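Local coordinates for fatty acid synthase 1, isoform A (PDB 6FN6), which probably builds long-chain saturated fatty acids from acetyl-CoA and malonyl-CoA with NADPH, here represented by its dehydratase, enoylreductase and ketoreductase region, at residues A[606-612]-A[891-897]; A[640-644]-A[685-690]; A[651-656]-A[672-678]. All blocks are in the same frame, centred on the assembly; numbering follows the deposited sequence.

Interaction 1: A[606-612]-A[891-897]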
loop_
_atom_site.group_PDB
_atom_site.type_symbol
_atom_site.label_atom_id
_atom_site.label_comp_id
_atom_site.label_asym_id
_atom_site.label_seq_id
_atom_site.Cartn_x
_atom_site.Cartn_y
_atom_site.Cartn_z
ATOM N N VAL A 606 -37.394 22.609 7.441
ATOM C CA VAL A 606 -35.979 22.909 7.599
ATOM C C VAL A 606 -35.789 24.356 8.029
ATOM O O VAL A 606 -36.366 25.271 7.439
ATOM C CB VAL A 606 -35.204 22.620 6.300
ATOM C CG1 VAL A 606 -33.720 22.936 6.469
ATOM C CG2 VAL A 606 -35.393 21.172 5.881
ATOM N N TYR A 607 -34.977 24.548 9.064
ATOM C CA TYR A 607 -34.629 25.880 9.541
ATOM C C TYR A 607 -33.159 26.163 9.260
ATOM O O TYR A 607 -32.803 27.226 8.752
ATOM C CB TYR A 607 -34.911 26.008 11.036
ATOM C CG TYR A 607 -36.360 26.289 11.358
ATOM C CD1 TYR A 607 -37.338 25.333 11.117
ATOM C CD2 TYR A 607 -36.752 27.506 11.902
ATOM C CE1 TYR A 607 -38.664 25.580 11.409
ATOM C CE2 TYR A 607 -38.078 27.762 12.199
ATOM C CZ TYR A 607 -39.029 26.795 11.949
ATOM O OH TYR A 607 -40.351 27.038 12.240
ATOM N N TYR A 608 -32.310 25.196 9.597
ATOM C CA TYR A 608 -30.874 25.334 9.402
ATOM C C TYR A 608 -30.319 24.127 8.657
ATOM O O TYR A 608 -30.532 22.987 9.063
ATOM C CB TYR A 608 -30.173 25.498 10.752
ATOM C CG TYR A 608 -30.435 26.845 11.385
ATOM C CD1 TYR A 608 -31.550 27.051 12.185
ATOM C CD2 TYR A 608 -29.579 27.916 11.166
ATOM C CE1 TYR A 608 -31.800 28.279 12.756
ATOM C CE2 TYR A 608 -29.820 29.148 11.734
ATOM C CZ TYR A 608 -30.932 29.326 12.528
ATOM O OH TYR A 608 -31.177 30.555 13.095
ATOM N N ALA A 609 -29.626 24.388 7.552
ATOM C CA ALA A 609 -29.011 23.332 6.757
ATOM C C ALA A 609 -27.525 23.625 6.583
ATOM O O ALA A 609 -27.157 24.566 5.878
ATOM C CB ALA A 609 -29.692 23.215 5.402
ATOM N N PRO A 610 -26.663 22.831 7.237
ATOM C CA PRO A 610 -25.221 23.020 7.046
ATOM C C PRO A 610 -24.696 22.494 5.715
ATOM O O PRO A 610 -25.253 21.548 5.155
ATOM C CB PRO A 610 -24.605 22.224 8.203
ATOM C CG PRO A 610 -25.693 22.062 9.194
ATOM C CD PRO A 610 -26.948 21.970 8.396
ATOM N N ILE A 611 -23.628 23.111 5.218
ATOM C CA ILE A 611 -22.911 22.582 4.068
ATOM C C ILE A 611 -21.752 21.730 4.564
ATOM O O ILE A 611 -21.048 22.107 5.503
ATOM C CB ILE A 611 -22.399 23.701 3.143
ATOM C CG1 ILE A 611 -23.536 24.636 2.732
ATOM C CG2 ILE A 611 -21.743 23.114 1.906
ATOM C CD1 ILE A 611 -23.429 26.008 3.335
ATOM N N ASN A 612 -21.560 20.581 3.928
ATOM C CA ASN A 612 -20.425 19.723 4.223
ATOM C C ASN A 612 -19.547 19.630 2.982
ATOM O O ASN A 612 -19.971 20.014 1.893
ATOM C CB ASN A 612 -20.896 18.341 4.668
ATOM C CG ASN A 612 -21.449 18.343 6.081
ATOM O OD1 ASN A 612 -20.699 18.239 7.053
ATOM N ND2 ASN A 612 -22.766 18.461 6.203
ATOM N N LYS A 891 -18.667 24.809 11.653
ATOM C CA LYS A 891 -19.649 24.431 10.645
ATOM C C LYS A 891 -20.216 25.639 9.903
ATOM O O LYS A 891 -20.530 26.664 10.510
ATOM C CB LYS A 891 -20.790 23.644 11.292
ATOM C CG LYS A 891 -21.602 22.805 10.318
ATOM C CD LYS A 891 -20.730 21.771 9.622
ATOM C CE LYS A 891 -21.403 20.412 9.550
ATOM N NZ LYS A 891 -20.472 19.367 9.035
ATOM N N VAL A 892 -20.349 25.502 8.587
ATOM C CA VAL A 892 -20.980 26.518 7.752
ATOM C C VAL A 892 -22.461 26.189 7.621
ATOM O O VAL A 892 -22.817 25.111 7.146
ATOM C CB VAL A 892 -20.304 26.593 6.366
ATOM C CG1 VAL A 892 -20.939 27.677 5.501
ATOM C CG2 VAL A 892 -18.807 26.835 6.515
ATOM N N VAL A 893 -23.322 27.120 8.030
ATOM C CA VAL A 893 -24.759 26.854 8.079
ATOM C C VAL A 893 -25.572 27.875 7.282
ATOM O O VAL A 893 -25.291 29.073 7.309
ATOM C CB VAL A 893 -25.257 26.810 9.537
ATOM C CG1 VAL A 893 -26.684 26.274 9.595
ATOM C CG2 VAL A 893 -24.323 25.967 10.401
ATOM N N ILE A 894 -26.590 27.385 6.578
ATOM C CA ILE A 894 -27.512 28.257 5.852
ATOM C C ILE A 894 -28.804 28.420 6.640
ATOM O O ILE A 894 -29.465 27.440 6.985
ATOM C CB ILE A 894 -27.797 27.722 4.439
ATOM C CG1 ILE A 894 -26.556 27.883 3.565
ATOM C CG2 ILE A 894 -28.978 28.468 3.809
ATOM C CD1 ILE A 894 -26.652 27.200 2.222
ATOM N N LYS A 895 -29.156 29.674 6.907
ATOM C CA LYS A 895 -30.359 30.006 7.660
ATOM C C LYS A 895 -31.567 30.074 6.733
ATOM O O LYS A 895 -31.864 31.122 6.159
ATOM C CB LYS A 895 -30.165 31.338 8.388
ATOM C CG LYS A 895 -31.374 31.839 9.169
ATOM C CD LYS A 895 -31.381 33.360 9.238
ATOM C CE LYS A 895 -30.201 33.894 10.037
ATOM N NZ LYS A 895 -30.169 35.381 10.054
ATOM N N VAL A 896 -32.260 28.950 6.588
ATOM C CA VAL A 896 -33.444 28.893 5.745
ATOM C C VAL A 896 -34.592 29.634 6.426
ATOM O O VAL A 896 -35.311 30.407 5.792
ATOM C CB VAL A 896 -33.833 27.436 5.432
ATOM C CG1 VAL A 896 -35.005 27.394 4.466
ATOM C CG2 VAL A 896 -32.640 26.672 4.862
ATOM N N ARG A 897 -34.759 29.386 7.722
ATOM C CA ARG A 897 -35.790 30.047 8.513
ATOM C C ARG A 897 -35.220 30.530 9.843
ATOM O O ARG A 897 -34.412 29.841 10.464
ATOM C CB ARG A 897 -36.958 29.098 8.768
ATOM C CG ARG A 897 -37.640 28.591 7.515
ATOM C CD ARG A 897 -38.690 27.551 7.867
ATOM N NE ARG A 897 -39.713 28.086 8.762
ATOM C CZ ARG A 897 -40.937 28.448 8.386
ATOM N NH1 ARG A 897 -41.325 28.336 7.119
ATOM N NH2 ARG A 897 -41.785 28.923 9.287
#
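Arg897 crosses the ring of Tyr607 at a slant and can be followed outward over it. Its CB sits over the ring face in a CH-pi contact, 3.9 Å from the centroid. CG and CD turn past the carbonyl of Val606, CD coming to 3.3 Å from Val606 O. A bend at chi3 (59°) then brings NE back over the same ring, 3.5 Å from Tyr607 CZ, toward the rim. The guanidinium plane is tilted 62° from the ring, and the two polar tips are held elsewhere: Arg897 NH2 by Lys909 O, Tyr607 OH by Glu900. Tyr607 O takes a bond from Arg897 N at 3.1 Å and a weak one from Val896 N. Farther along, Ala609 and Ile894 form an antiparallel hydrogen-bonded pair, with Ala609 N to Ile894 O at 3.1 Å. Ile894 CD1 meets Ile611 CD1 at 3.6 Å on the face these two share with Ala609, and helix 876-885 packs against both isoleucines. The face of Tyr608 and Pro610 carries Val893, whose CG1 approaches the Tyr608 ring edge near its plane, 3.7 Å from CD2. Tyr607 and Tyr608 together face Ala644, a classic beta bulge. Strand 891-895, next to 868-872, pairs with 601-611 in a curled sheet, consistent with the catalytic subdomain of a medium-chain dehydrogenase-type enoylreductase.

Interaction 2: A[640-644]-A[685-690]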
loop_
_atom_site.group_PDB
_atom_site.type_symbol
_atom_site.label_atom_id
_atom_site.label_comp_id
_atom_site.label_asym_id
_atom_site.label_seq_id
_atom_site.Cartn_x
_atom_site.Cartn_y
_atom_site.Cartn_z
ATOM N N GLY A 640 -27.351 18.735 0.746
ATOM C CA GLY A 640 -27.897 18.734 2.092
ATOM C C GLY A 640 -27.794 17.389 2.780
ATOM O O GLY A 640 -28.534 16.462 2.451
ATOM N N LEU A 641 -26.882 17.284 3.744
ATOM C CA LEU A 641 -26.633 16.019 4.423
ATOM C C LEU A 641 -27.278 15.976 5.807
ATOM O O LEU A 641 -27.529 14.900 6.354
ATOM C CB LEU A 641 -25.129 15.788 4.547
ATOM C CG LEU A 641 -24.415 15.277 3.292
ATOM C CD1 LEU A 641 -22.915 15.336 3.504
ATOM C CD2 LEU A 641 -24.851 13.870 2.920
ATOM N N GLU A 642 -27.536 17.149 6.372
ATOM C CA GLU A 642 -28.114 17.251 7.707
ATOM C C GLU A 642 -28.885 18.554 7.861
ATOM O O GLU A 642 -28.771 19.450 7.025
ATOM C CB GLU A 642 -27.018 17.162 8.770
ATOM C CG GLU A 642 -26.001 18.292 8.690
ATOM C CD GLU A 642 -24.828 18.106 9.634
ATOM O OE1 GLU A 642 -25.032 17.596 10.755
ATOM O OE2 GLU A 642 -23.698 18.475 9.253
ATOM N N PHE A 643 -29.659 18.662 8.936
ATOM C CA PHE A 643 -30.423 19.875 9.197
ATOM C C PHE A 643 -30.958 19.923 10.623
ATOM O O PHE A 643 -31.101 18.897 11.287
ATOM C CB PHE A 643 -31.597 19.990 8.220
ATOM C CG PHE A 643 -32.687 18.981 8.459
ATOM C CD1 PHE A 643 -33.710 19.245 9.354
ATOM C CD2 PHE A 643 -32.690 17.768 7.790
ATOM C CE1 PHE A 643 -34.712 18.322 9.578
ATOM C CE2 PHE A 643 -33.692 16.842 8.011
ATOM C CZ PHE A 643 -34.703 17.120 8.907
ATOM N N ALA A 644 -31.262 21.134 11.075
ATOM C CA ALA A 644 -32.036 21.341 12.289
ATOM C C ALA A 644 -33.337 22.032 11.902
ATOM O O ALA A 644 -33.333 22.981 11.117
ATOM C CB ALA A 644 -31.261 22.167 13.296
ATOM N N ALA A 685 -27.593 23.269 17.115
ATOM C CA ALA A 685 -27.915 21.855 16.964
ATOM C C ALA A 685 -27.560 21.331 15.574
ATOM O O ALA A 685 -27.092 20.199 15.430
ATOM C CB ALA A 685 -29.390 21.624 17.254
ATOM N N SER A 686 -27.772 22.160 14.557
ATOM C CA SER A 686 -27.544 21.764 13.171
ATOM C C SER A 686 -26.120 21.269 12.924
ATOM O O SER A 686 -25.868 20.542 11.963
ATOM C CB SER A 686 -27.848 22.937 12.232
ATOM O OG SER A 686 -27.042 24.062 12.538
ATOM N N THR A 687 -25.191 21.669 13.788
ATOM C CA THR A 687 -23.779 21.344 13.603
ATOM C C THR A 687 -23.417 19.930 14.066
ATOM O O THR A 687 -22.342 19.428 13.742
ATOM C CB THR A 687 -22.876 22.333 14.364
ATOM O OG1 THR A 687 -23.045 22.146 15.774
ATOM C CG2 THR A 687 -23.224 23.767 14.007
ATOM N N VAL A 688 -24.310 19.290 14.812
ATOM C CA VAL A 688 -23.964 18.065 15.534
ATOM C C VAL A 688 -24.062 16.768 14.715
ATOM O O VAL A 688 -23.113 15.989 14.699
ATOM C CB VAL A 688 -24.835 17.949 16.806
ATOM C CG1 VAL A 688 -24.635 16.601 17.491
ATOM C CG2 VAL A 688 -24.519 19.075 17.764
ATOM N N PRO A 689 -25.207 16.523 14.053
ATOM C CA PRO A 689 -25.503 15.207 13.467
ATOM C C PRO A 689 -24.360 14.526 12.710
ATOM O O PRO A 689 -23.981 13.413 13.067
ATOM C CB PRO A 689 -26.649 15.514 12.503
ATOM C CG PRO A 689 -27.330 16.666 13.094
ATOM C CD PRO A 689 -26.268 17.498 13.752
ATOM N N CYS A 690 -23.835 15.169 11.673
ATOM C CA CYS A 690 -22.884 14.511 10.784
ATOM C C CYS A 690 -21.509 14.308 11.405
ATOM O O CYS A 690 -21.004 13.186 11.443
ATOM C CB CYS A 690 -22.740 15.304 9.486
ATOM S SG CYS A 690 -24.098 15.031 8.340
HETATM O O HOH W 1 -22.210 18.079 11.549
#
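The carboxylate of Glu642 has Cys690 over one face: SG lies almost straight above CD, 3.4 Å away, and Cys690 CB is on the same side, 3.3 Å from OE2. The backbone of Cys690 also arrives from this side, its N bonding OE1 at 2.9 Å from 46° out of the carboxylate plane. Over the other face Ser686 O stands 3.3 Å from Glu642 OE1, a meeting of two acceptors and not a hydrogen bond. Pro689 flanks the same oxygen, with its CB 3.2 Å from Glu642 OE1. A water 2.8 Å from Glu642 OE2 links that oxygen to Thr687 O, and OE2 is also bonded by Asn612 ND2. CG stands between the backbone N and the carbonyl carbon (chi1 62°), and the chain beyond is extended, which carries the carboxylate across to Cys690 and Pro689. The amide may help to offset negative charge here, where Ser686 O would work against it. With Glu642 replaced by an alanine, Cys690 N and Asn612 ND2 would probably lose their acceptor and the water one of its anchors. Farther along, Ala644 CB packs on Ser686 CB at 3.7 Å, while Ser686 OG turns to Glu683 O. The contact lays strand 642-646 against the type I turn 685-688, between helices 682-685 and 689-702, with Pro610 of strand 601-611 beside Glu642 and Met654 of strand 652-656 against Pro689.

Interaction 3: A[651-656]-A[672-678]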
loop_
_atom_site.group_PDB
_atom_site.type_symbol
_atom_site.label_atom_id
_atom_site.label_comp_id
_atom_site.label_asym_id
_atom_site.label_seq_id
_atom_site.Cartn_x
_atom_site.Cartn_y
_atom_site.Cartn_z
ATOM N N ARG A 651 -42.170 19.748 16.864
ATOM C CA ARG A 651 -41.091 19.451 17.801
ATOM C C ARG A 651 -39.742 19.932 17.268
ATOM O O ARG A 651 -39.483 19.867 16.067
ATOM C CB ARG A 651 -41.057 17.949 18.083
ATOM C CG ARG A 651 -42.220 17.473 18.936
ATOM C CD ARG A 651 -42.214 15.967 19.091
ATOM N NE ARG A 651 -42.594 15.318 17.839
ATOM C CZ ARG A 651 -42.500 14.012 17.604
ATOM N NH1 ARG A 651 -42.027 13.194 18.535
ATOM N NH2 ARG A 651 -42.877 13.527 16.429
ATOM N N ARG A 652 -38.878 20.392 18.167
ATOM C CA ARG A 652 -37.536 20.832 17.792
ATOM C C ARG A 652 -36.630 19.625 17.578
ATOM O O ARG A 652 -36.379 18.856 18.506
ATOM C CB ARG A 652 -36.954 21.765 18.861
ATOM C CG ARG A 652 -37.351 23.224 18.668
ATOM C CD ARG A 652 -37.145 24.077 19.916
ATOM N NE ARG A 652 -35.742 24.164 20.329
ATOM C CZ ARG A 652 -35.208 23.514 21.363
ATOM N NH1 ARG A 652 -35.945 22.707 22.120
ATOM N NH2 ARG A 652 -33.921 23.675 21.645
ATOM N N VAL A 653 -36.148 19.464 16.348
ATOM C CA VAL A 653 -35.436 18.255 15.954
ATOM C C VAL A 653 -34.197 18.578 15.126
ATOM O O VAL A 653 -34.155 19.571 14.399
ATOM C CB VAL A 653 -36.370 17.307 15.168
ATOM C CG1 VAL A 653 -35.641 16.026 14.764
ATOM C CG2 VAL A 653 -37.613 16.981 15.976
ATOM N N MET A 654 -33.186 17.725 15.258
ATOM C CA MET A 654 -32.008 17.754 14.400
ATOM C C MET A 654 -31.862 16.373 13.775
ATOM O O MET A 654 -32.143 15.369 14.428
ATOM C CB MET A 654 -30.755 18.130 15.189
ATOM C CG MET A 654 -30.702 17.512 16.571
ATOM S SD MET A 654 -29.153 17.816 17.432
ATOM C CE MET A 654 -28.167 16.454 16.829
ATOM N N ALA A 655 -31.446 16.318 12.513
ATOM C CA ALA A 655 -31.427 15.050 11.794
ATOM C C ALA A 655 -30.222 14.892 10.877
ATOM O O ALA A 655 -29.486 15.843 10.613
ATOM C CB ALA A 655 -32.703 14.908 10.983
ATOM N N MET A 656 -30.050 13.669 10.386
ATOM C CA MET A 656 -29.000 13.337 9.437
ATOM C C MET A 656 -29.613 12.524 8.302
ATOM O O MET A 656 -30.368 11.582 8.544
ATOM C CB MET A 656 -27.876 12.555 10.119
ATOM C CG MET A 656 -26.728 12.182 9.195
ATOM S SD MET A 656 -25.378 11.351 10.046
ATOM C CE MET A 656 -26.215 9.914 10.714
ATOM N N MET A 672 -32.513 8.015 12.479
ATOM C CA MET A 672 -31.446 9.004 12.476
ATOM C C MET A 672 -31.977 10.406 12.778
ATOM O O MET A 672 -31.847 11.321 11.967
ATOM C CB MET A 672 -30.715 8.982 11.130
ATOM C CG MET A 672 -29.745 7.812 10.990
ATOM S SD MET A 672 -29.258 7.452 9.291
ATOM C CE MET A 672 -30.747 6.685 8.653
ATOM N N MET A 673 -32.564 10.561 13.962
ATOM C CA MET A 673 -33.011 11.867 14.442
ATOM C C MET A 673 -32.819 12.006 15.949
ATOM O O MET A 673 -32.986 11.049 16.705
ATOM C CB MET A 673 -34.482 12.139 14.101
ATOM C CG MET A 673 -34.744 12.445 12.640
ATOM S SD MET A 673 -36.355 13.223 12.367
ATOM C CE MET A 673 -37.490 11.868 12.589
ATOM N N TRP A 674 -32.464 13.214 16.371
ATOM C CA TRP A 674 -32.339 13.538 17.784
ATOM C C TRP A 674 -33.269 14.710 18.081
ATOM O O TRP A 674 -33.407 15.615 17.260
ATOM C CB TRP A 674 -30.900 13.910 18.146
ATOM C CG TRP A 674 -29.870 12.907 17.736
ATOM C CD1 TRP A 674 -29.301 11.946 18.521
ATOM C CD2 TRP A 674 -29.267 12.779 16.443
ATOM N NE1 TRP A 674 -28.385 11.223 17.794
ATOM C CE2 TRP A 674 -28.345 11.716 16.516
ATOM C CE3 TRP A 674 -29.418 13.460 15.232
ATOM C CZ2 TRP A 674 -27.580 11.317 15.422
ATOM C CZ3 TRP A 674 -28.657 13.062 14.148
ATOM C CH2 TRP A 674 -27.750 12.001 14.250
ATOM N N GLN A 675 -33.913 14.699 19.243
ATOM C CA GLN A 675 -34.706 15.850 19.659
ATOM C C GLN A 675 -33.782 16.878 20.295
ATOM O O GLN A 675 -33.063 16.575 21.246
ATOM C CB GLN A 675 -35.818 15.446 20.628
ATOM C CG GLN A 675 -36.956 14.680 19.971
ATOM C CD GLN A 675 -38.284 14.873 20.682
ATOM O OE1 GLN A 675 -38.493 15.870 21.374
ATOM N NE2 GLN A 675 -39.195 13.924 20.501
ATOM N N ILE A 676 -33.802 18.093 19.757
ATOM C CA ILE A 676 -32.893 19.137 20.208
ATOM C C ILE A 676 -33.101 19.371 21.704
ATOM O O ILE A 676 -34.239 19.489 22.162
ATOM C CB ILE A 676 -33.093 20.441 19.412
ATOM C CG1 ILE A 676 -32.948 20.181 17.908
ATOM C CG2 ILE A 676 -32.085 21.497 19.865
ATOM C CD1 ILE A 676 -33.268 21.381 17.031
ATOM N N PRO A 677 -32.002 19.425 22.476
ATOM C CA PRO A 677 -32.103 19.736 23.904
ATOM C C PRO A 677 -32.333 21.222 24.160
ATOM O O PRO A 677 -32.229 22.027 23.233
ATOM C CB PRO A 677 -30.747 19.293 24.454
ATOM C CG PRO A 677 -29.816 19.480 23.322
ATOM C CD PRO A 677 -30.605 19.171 22.076
ATOM N N GLU A 678 -32.655 21.573 25.400
ATOM C CA GLU A 678 -32.819 22.969 25.783
ATOM C C GLU A 678 -31.438 23.618 25.854
ATOM O O GLU A 678 -30.432 22.921 25.977
ATOM C CB GLU A 678 -33.548 23.085 27.123
ATOM C CG GLU A 678 -34.081 24.480 27.423
ATOM C CD GLU A 678 -34.736 24.573 28.787
ATOM O OE1 GLU A 678 -35.250 25.660 29.130
ATOM O OE2 GLU A 678 -34.732 23.562 29.520
#
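Arg652 NH2 bonds two carbonyls, Pro677 O at 2.8 Å and, just beyond the segment, Trp680 O. Pro677 O lies in the guanidinium plane, at its edge, although NH2 stands 39° out of the plane of that carbonyl. The chain reaches it through a bend at chi3 (63°), and Ile676 CB lies over one face of the guanidinium toward its rim, with CG2 3.4 Å from Arg652 NH2. Ile676 also leans on the neighbouring backbone, its CG1 3.6 Å from Met654 N. Strands 652-656 and 673-675 run antiparallel as neighbours in a curled sheet consistent with the catalytic subdomain of a medium-chain dehydrogenase-type enoylreductase. Met654 and Trp674 are their hydrogen-bonded pair: Met654 N to Trp674 O and Trp674 N to Met654 O are both 2.9 Å and nearly straight. On the same face the methionine arches over to the indole, its CE 3.6 Å from Trp674 CE3, while Met654 O comes to the ring edge. Met656 CB lies near CZ3 and CH2 of the six-membered ring, and Trp674 NE1 is held by Val851 O of helix 844-860. The opposite face is formed by Val653, Ala655 and Met673: Met673 CG rests 3.6 Å from Ala655 CB, and its sulphur SD lies 3.8 Å from Val653 CG1. Helix 689-702 touches Met654, Met656 and Trp674 from the indole side.

All three contacts belong to one curled mixed sheet, in which strands 891-895, 601-611, 642-646, 652-656 and 673-675 follow as successive neighbours. Interaction 1 and interaction 2 have centres about 8 Å apart and join where Tyr608 O probably bonds Ala644 N. Interactions 2 and 3 have centres about 9 Å apart, and Phe643 O probably bonds Ala655 N. Interactions 1 and 3, about 14 Å apart between centres, do not touch. Along the chain they are nested, 3 within 2 and 2 within 1. The outermost loop also includes the parallel six-stranded sheet, probably the Rossmann-type cofactor domain, so interaction 1 appears to join the two ends of the subdomain into which it is inserted.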